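Local structure of 350aa long hypothetical aspartate-semialdehyde dehydrogenase (Sulfolobus tokodaii, 2EP5) at residues 130-133 with 134-137; 202-205 with 206-210. The protein probably catalyses the NADPH-dependent reduction of malonyl-CoA to malonate semialdehyde, as a member of the aspartate-semialdehyde dehydrogenase family. One frame throughout, in Å; residues are numbered along the deposited sequence.

Contact 1. Residues 130-133 with 134-137; sequences ELLK and FQKE
The carbonyl oxygen of Leu-131 is the polar centre of this turn. It accepts the backbone N-H of Phe-134, with Phe-134 N 3.2 Å from Leu-131 O and an N-H...O angle of 167°. Gln-135 N also approaches, at 3.3 Å from Leu-131 O, but that bond is weak because its N-H points poorly at the oxygen. An i to i+3 bond that outcompetes the i to i+4 one is 3-10 geometry, and Lys-133 N to Glu-130 O, one residue earlier, has the same spacing. A water continues the polar pattern along the turn, donating to Lys-133 O at 3.2 Å and to Glu-137 OE1 at 3.3 Å. In the fold, this is where a 3-10 turn runs into helix 132-140, which leads directly to strand 144-147, within this chain an outermost strand of the parallel sheet in the Rossmann-type NAD-binding domain. Leu-132 rests on Ile-144 and Val-146 of that strand, and Gln-135 meets Leu-145. These two side chains lie alongside each other and point the same way, Leu-132 CD2 being 4.1 Å from Gln-135 CD. On another part of the turn, Phe-134 and Lys-133 also run side by side. The evidence for a CH-pi contact is that Lys-133 CB lies 3.9 Å from the centroid of the Phe-134 ring and 21° off its normal, over one face but displaced toward the rim. A bend in the lysine chain at chi3 (56°) then carries Lys-133 CE along the ring to within 4.1 Å of Phe-134 CZ, with NZ directed onward past the ring. Outside the turn, the phenylalanine also touches Asn-222.

Contact 2. Residues 202-205 with 206-210; sequences KGEE and DKIAK
Lys-207 leans back along the first turn of helix 204-215 over the carbonyl of Gly-203, the N-cap residue. Its backbone N-H bonds to that carbonyl (N-H...O angle 160°), and its aliphatic chain then passes the same oxygen: Lys-207 CG comes closest, 3.1 Å from Gly-203 O, with CB and CD a little farther off on either side of it along the chain, before CE draws off to 3.9 Å. With CG beside the backbone N (chi1 -70°) and every later torsion extended, the chain runs straight toward the start of the helix. There Lys-207 NZ donates to a water at 2.9 Å. That water in turn donates to Lys-202 O at 2.8 Å and to Glu-204 OE1 at 3.0 Å, so lysine and glutamate are joined through solvent and their charged atoms do not touch.

Beside this, Glu-204 CG meets Ile-208 CD1 at 4.0 Å, the two side chains crossing at a slant. Glu-205 OE2 accepts a hydrogen bond from Ser-235 N and makes a salt bridge to Arg-312 of the second subunit. Glu-204 sits about 5 Å, side chain to side chain, from both Cys-151 and His-244, the predicted acyl-thioester and proton-acceptor residues. Hydrogen bonds from Asn-150, Thr-152 and Gln-178 to OE2, with the lysine-bound water on OE1, probably fix the rotation of its carboxylate there.

Contact 1 comes first along the chain and closes before contact 2 opens. Their centres are 26 Å apart, with nearest atoms about 13 Å from each other, so they do not touch. Each lies at the beginning of a helix, but the helices serve different sheets. Helix 132-140, of contact 1, sits against strand 144-147, outermost within this chain in the parallel Rossmann-type sheet, away from the predicted catalytic residues. Helix 204-215, of contact 2, belongs to the dimerisation domain and lies against strand 230-237 of the mixed sheet. Contact 2 borders the probable active site through Glu-204, near Cys-151 and His-244, and the second subunit through Glu-205, whereas no other chain of the assembly touches contact 1.

Contact 1. Residues 130-133 with 134-137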
loop_
_atom_site.group_PDB
_atom_site.type_symbol
_atom_site.label_atom_id
_atom_site.label_comp_id
_atom_site.label_asym_id
_atom_site.label_seq_id
_atom_site.Cartn_x
_atom_site.Cartn_y
_atom_site.Cartn_z
ATOM N N GLU A 130 35.773 10.534 -25.370
ATOM C CA GLU A 130 36.702 10.818 -26.453
ATOM C C GLU A 130 35.979 10.800 -27.793
ATOM O O GLU A 130 36.473 11.355 -28.777
ATOM C CB GLU A 130 37.839 9.795 -26.469
ATOM C CG GLU A 130 38.682 9.791 -25.211
ATOM C CD GLU A 130 40.140 9.507 -25.505
ATOM O OE1 GLU A 130 40.755 10.313 -26.236
ATOM O OE2 GLU A 130 40.672 8.485 -25.013
ATOM N N LEU A 131 34.813 10.160 -27.832
ATOM C CA LEU A 131 34.033 10.094 -29.062
ATOM C C LEU A 131 33.682 11.495 -29.510
ATOM O O LEU A 131 33.428 11.726 -30.688
ATOM C CB LEU A 131 32.732 9.314 -28.861
ATOM C CG LEU A 131 32.742 7.789 -28.940
ATOM C CD1 LEU A 131 31.312 7.272 -28.754
ATOM C CD2 LEU A 131 33.294 7.334 -30.287
ATOM N N LEU A 132 33.666 12.428 -28.564
ATOM C CA LEU A 132 33.318 13.805 -28.874
ATOM C C LEU A 132 34.301 14.471 -29.828
ATOM O O LEU A 132 33.956 15.438 -30.502
ATOM C CB LEU A 132 33.207 14.625 -27.582
ATOM C CG LEU A 132 32.017 14.277 -26.682
ATOM C CD1 LEU A 132 32.022 15.162 -25.432
ATOM C CD2 LEU A 132 30.726 14.451 -27.464
ATOM N N LYS A 133 35.519 13.944 -29.890
ATOM C CA LYS A 133 36.557 14.501 -30.757
ATOM C C LYS A 133 36.273 14.359 -32.249
ATOM O O LYS A 133 36.853 15.072 -33.055
ATOM C CB LYS A 133 37.905 13.841 -30.455
ATOM C CG LYS A 133 38.513 14.229 -29.114
ATOM C CD LYS A 133 39.785 13.433 -28.825
ATOM C CE LYS A 133 40.822 13.599 -29.935
ATOM N NZ LYS A 133 42.089 12.851 -29.660
ATOM N N PHE A 134 35.367 13.458 -32.611
ATOM C CA PHE A 134 35.064 13.213 -34.015
ATOM C C PHE A 134 33.584 13.320 -34.343
ATOM O O PHE A 134 33.180 13.154 -35.498
ATOM C CB PHE A 134 35.566 11.816 -34.383
ATOM C CG PHE A 134 36.953 11.527 -33.882
ATOM C CD1 PHE A 134 38.072 11.949 -34.599
ATOM C CD2 PHE A 134 37.142 10.867 -32.668
ATOM C CE1 PHE A 134 39.360 11.718 -34.119
ATOM C CE2 PHE A 134 38.430 10.632 -32.174
ATOM C CZ PHE A 134 39.541 11.061 -32.905
ATOM N N GLN A 135 32.778 13.601 -33.327
ATOM C CA GLN A 135 31.336 13.700 -33.508
ATOM C C GLN A 135 30.902 14.763 -34.518
ATOM O O GLN A 135 30.156 14.468 -35.449
ATOM C CB GLN A 135 30.659 13.950 -32.155
ATOM C CG GLN A 135 29.152 14.101 -32.234
ATOM C CD GLN A 135 28.502 14.176 -30.864
ATOM O OE1 GLN A 135 28.442 13.184 -30.139
ATOM N NE2 GLN A 135 28.015 15.357 -30.500
ATOM N N LYS A 136 31.361 15.995 -34.337
ATOM C CA LYS A 136 30.986 17.071 -35.247
ATOM C C LYS A 136 31.225 16.695 -36.705
ATOM O O LYS A 136 30.345 16.862 -37.550
ATOM C CB LYS A 136 31.753 18.354 -34.907
ATOM C CG LYS A 136 31.284 19.039 -33.630
ATOM C CD LYS A 136 31.998 20.369 -33.435
ATOM C CE LYS A 136 31.600 21.021 -32.130
ATOM N NZ LYS A 136 32.299 22.317 -31.918
ATOM N N GLU A 137 32.412 16.176 -36.992
ATOM C CA GLU A 137 32.769 15.775 -38.348
ATOM C C GLU A 137 31.954 14.571 -38.823
ATOM O O GLU A 137 31.561 14.508 -39.986
ATOM C CB GLU A 137 34.260 15.446 -38.410
ATOM C CG GLU A 137 34.756 14.994 -39.765
ATOM C CD GLU A 137 36.177 14.455 -39.703
ATOM O OE1 GLU A 137 37.057 15.158 -39.162
ATOM O OE2 GLU A 137 36.416 13.328 -40.196
HETATM O O HOH W 1 37.807 15.692 -36.002
#

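Contact 2. Residues 202-205 with 206-210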
loop_
_atom_site.group_PDB
_atom_site.type_symbol
_atom_site.label_atom_id
_atom_site.label_comp_id
_atom_site.label_asym_id
_atom_site.label_seq_id
_atom_site.Cartn_x
_atom_site.Cartn_y
_atom_site.Cartn_z
ATOM N N LYS A 202 7.169 -2.015 -20.842
ATOM C CA LYS A 202 7.436 -1.782 -22.260
ATOM C C LYS A 202 8.833 -1.263 -22.614
ATOM O O LYS A 202 9.267 -0.221 -22.121
ATOM C CB LYS A 202 6.396 -0.800 -22.812
ATOM C CG LYS A 202 6.671 -0.309 -24.227
ATOM C CD LYS A 202 6.077 -1.235 -25.264
ATOM C CE LYS A 202 4.871 -0.586 -25.924
ATOM N NZ LYS A 202 5.256 0.687 -26.590
ATOM N N GLY A 203 9.521 -2.006 -23.482
ATOM C CA GLY A 203 10.842 -1.620 -23.949
ATOM C C GLY A 203 11.992 -1.578 -22.964
ATOM O O GLY A 203 13.136 -1.354 -23.364
ATOM N N GLU A 204 11.709 -1.806 -21.689
ATOM C CA GLU A 204 12.742 -1.764 -20.660
ATOM C C GLU A 204 13.794 -2.856 -20.789
ATOM O O GLU A 204 14.977 -2.600 -20.613
ATOM C CB GLU A 204 12.109 -1.868 -19.269
ATOM C CG GLU A 204 13.031 -1.445 -18.129
ATOM C CD GLU A 204 13.232 0.067 -18.075
ATOM O OE1 GLU A 204 12.702 0.777 -18.971
ATOM O OE2 GLU A 204 13.918 0.542 -17.139
ATOM N N GLU A 205 13.362 -4.075 -21.087
ATOM C CA GLU A 205 14.290 -5.197 -21.185
ATOM C C GLU A 205 15.299 -5.085 -22.324
ATOM O O GLU A 205 16.469 -5.392 -22.146
ATOM C CB GLU A 205 13.490 -6.509 -21.260
ATOM C CG GLU A 205 12.648 -6.694 -20.004
ATOM C CD GLU A 205 11.506 -7.678 -20.151
ATOM O OE1 GLU A 205 10.821 -7.678 -21.196
ATOM O OE2 GLU A 205 11.279 -8.438 -19.194
ATOM N N ASP A 206 14.850 -4.617 -23.480
ATOM C CA ASP A 206 15.732 -4.462 -24.620
ATOM C C ASP A 206 16.734 -3.327 -24.382
ATOM O O ASP A 206 17.914 -3.452 -24.715
ATOM C CB ASP A 206 14.908 -4.198 -25.877
ATOM C CG ASP A 206 15.732 -4.319 -27.142
ATOM O OD1 ASP A 206 16.371 -5.380 -27.328
ATOM O OD2 ASP A 206 15.742 -3.356 -27.946
ATOM N N LYS A 207 16.263 -2.222 -23.801
ATOM C CA LYS A 207 17.132 -1.083 -23.502
ATOM C C LYS A 207 18.220 -1.459 -22.498
ATOM O O LYS A 207 19.365 -1.012 -22.607
ATOM C CB LYS A 207 16.319 0.077 -22.926
ATOM C CG LYS A 207 15.397 0.764 -23.912
ATOM C CD LYS A 207 14.584 1.835 -23.214
ATOM C CE LYS A 207 13.570 2.463 -24.154
ATOM N NZ LYS A 207 12.630 3.349 -23.412
ATOM N N ILE A 208 17.861 -2.278 -21.514
ATOM C CA ILE A 208 18.823 -2.687 -20.504
ATOM C C ILE A 208 19.948 -3.498 -21.120
ATOM O O ILE A 208 21.119 -3.151 -20.979
ATOM C CB ILE A 208 18.147 -3.523 -19.386
ATOM C CG1 ILE A 208 17.246 -2.616 -18.541
ATOM C CG2 ILE A 208 19.210 -4.215 -18.518
ATOM C CD1 ILE A 208 16.541 -3.330 -17.406
ATOM N N ALA A 209 19.587 -4.577 -21.805
ATOM C CA ALA A 209 20.570 -5.452 -22.436
ATOM C C ALA A 209 21.482 -4.723 -23.424
ATOM O O ALA A 209 22.702 -4.837 -23.344
ATOM C CB ALA A 209 19.861 -6.621 -23.136
ATOM N N LYS A 210 20.901 -3.977 -24.351
ATOM C CA LYS A 210 21.704 -3.262 -25.335
ATOM C C LYS A 210 22.587 -2.179 -24.726
ATOM O O LYS A 210 23.796 -2.139 -24.975
ATOM C CB LYS A 210 20.804 -2.644 -26.407
ATOM C CG LYS A 210 20.033 -3.668 -27.226
ATOM C CD LYS A 210 19.313 -3.009 -28.406
ATOM C CE LYS A 210 18.426 -4.014 -29.144
ATOM N NZ LYS A 210 19.175 -5.264 -29.480
HETATM O O HOH W 2 11.398 1.439 -21.582
HETATM O O HOH W 3 9.282 2.785 -23.634
#